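Local coordinates for protein NDP-rhamnosyltransferase (Saccharopolyspora spinosa, PDB 3TSA) that belongs to the GT-B glycosyltransferases, as a rhamnosyltransferase built from two Rossmann-like domains, at residues H343-F346 with T347-A351. Residues are numbered along the deposited sequence; the frame is centred on the assembly and turned at random.
Sequences HEQF and TDSIA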
# COMPACT_ATOMS: atom_id res chain seq x y z
N HIS A 343 -15.53 20.03 32.41
CA HIS A 343 -16.51 19.93 31.30
C HIS A 343 -16.81 21.34 30.79
O HIS A 343 -16.91 21.61 29.57
CB HIS A 343 -17.82 19.25 31.76
CG HIS A 343 -18.91 19.35 30.73
ND1 HIS A 343 -18.91 18.59 29.58
CD2 HIS A 343 -20.03 20.10 30.69
CE1 HIS A 343 -19.98 18.87 28.87
NE2 HIS A 343 -20.68 19.79 29.51
N GLU A 344 -16.94 22.26 31.73
CA GLU A 344 -17.17 23.64 31.27
C GLU A 344 -16.05 24.25 30.41
O GLU A 344 -16.29 24.94 29.36
CB GLU A 344 -17.46 24.52 32.52
CG GLU A 344 -17.69 26.03 32.21
CD GLU A 344 -17.91 26.88 33.49
OE1 GLU A 344 -16.91 27.30 34.16
OE2 GLU A 344 -19.09 27.13 33.82
N GLN A 345 -14.82 24.07 30.86
CA GLN A 345 -13.65 24.59 30.18
C GLN A 345 -13.51 23.91 28.78
O GLN A 345 -13.19 24.58 27.78
CB GLN A 345 -12.39 24.34 31.04
CG GLN A 345 -11.06 24.62 30.27
CD GLN A 345 -9.79 24.38 31.16
OE1 GLN A 345 -9.87 24.24 32.41
NE2 GLN A 345 -8.64 24.34 30.51
N PHE A 346 -13.79 22.60 28.75
CA PHE A 346 -13.70 21.80 27.50
C PHE A 346 -14.72 22.32 26.48
O PHE A 346 -14.36 22.65 25.31
CB PHE A 346 -13.91 20.34 27.88
CG PHE A 346 -13.47 19.30 26.87
CD1 PHE A 346 -13.39 19.60 25.50
CD2 PHE A 346 -13.10 18.02 27.31
CE1 PHE A 346 -12.98 18.62 24.61
CE2 PHE A 346 -12.70 17.02 26.43
CZ PHE A 346 -12.62 17.34 25.03
N THR A 347 -15.97 22.48 26.93
CA THR A 347 -17.03 23.03 26.09
C THR A 347 -16.67 24.43 25.62
O THR A 347 -16.85 24.74 24.41
CB THR A 347 -18.36 23.05 26.95
OG1 THR A 347 -18.67 21.66 27.18
CG2 THR A 347 -19.44 23.59 26.12
N ASP A 348 -16.18 25.27 26.54
CA ASP A 348 -15.87 26.65 26.21
C ASP A 348 -14.73 26.67 25.15
O ASP A 348 -14.73 27.53 24.22
CB ASP A 348 -15.46 27.46 27.47
CG ASP A 348 -16.65 27.86 28.32
OD1 ASP A 348 -17.77 27.66 27.92
OD2 ASP A 348 -16.44 28.35 29.44
N SER A 349 -13.84 25.68 25.22
CA SER A 349 -12.69 25.63 24.28
C SER A 349 -13.19 25.32 22.87
O SER A 349 -12.70 25.86 21.88
CB SER A 349 -11.70 24.55 24.70
OG SER A 349 -11.03 24.92 25.87
N ILE A 350 -14.11 24.39 22.77
CA ILE A 350 -14.70 24.08 21.47
C ILE A 350 -15.39 25.29 20.89
O ILE A 350 -15.13 25.66 19.73
CB ILE A 350 -15.75 22.93 21.58
CG1 ILE A 350 -15.03 21.62 22.01
CG2 ILE A 350 -16.43 22.73 20.18
CD1 ILE A 350 -16.00 20.44 22.32
N ALA A 351 -16.22 25.95 21.69
CA ALA A 351 -16.91 27.16 21.25
C ALA A 351 -15.92 28.24 20.81
O ALA A 351 -16.19 28.91 19.82
CB ALA A 351 -17.85 27.72 22.38
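Thr347 OG1 donates to His343 O at 3.0 Å while its own backbone N bonds the same oxygen at 2.9 Å, the two donors arriving from opposite faces of the carbonyl plane. With chi1 at -66°, OG1 sits beside the backbone N and can turn back onto the preceding turn; it also lies over one face of the His343 ring, 3.5 Å from CE1, while His343 NE2 is hydrogen-bonded to Glu247. Two residues on, Ser349 repeats the pattern: OG and N both bond Gln345 O, OG at 2.9 Å and 35° out of the carbonyl plane, so the buried hydroxyl has an acceptor. The buried side faces the sheet: Phe346 CD1 meets Ile350 CD1 obliquely at 4.2 Å, Leu310 and Ile291 touch both side chains, and Ala241 and Ala244 of helix 236-246 cover Phe346. The exposed side is looser. There Glu344 and Asp348 run side by side, Glu344 CG 3.8 Å from Asp348 OD2, with carboxylate planes 9° apart; Glu344 OE1 stays 4.9 Å from Asp348 OD2, where like charges would probably repel mildly. The i to i+4 bonds are those of an alpha-helix; its buried apolar side and polar outer side make it amphipathic, packed against the parallel sheet of the C-terminal Rossmann-like domain of a GT-B fold.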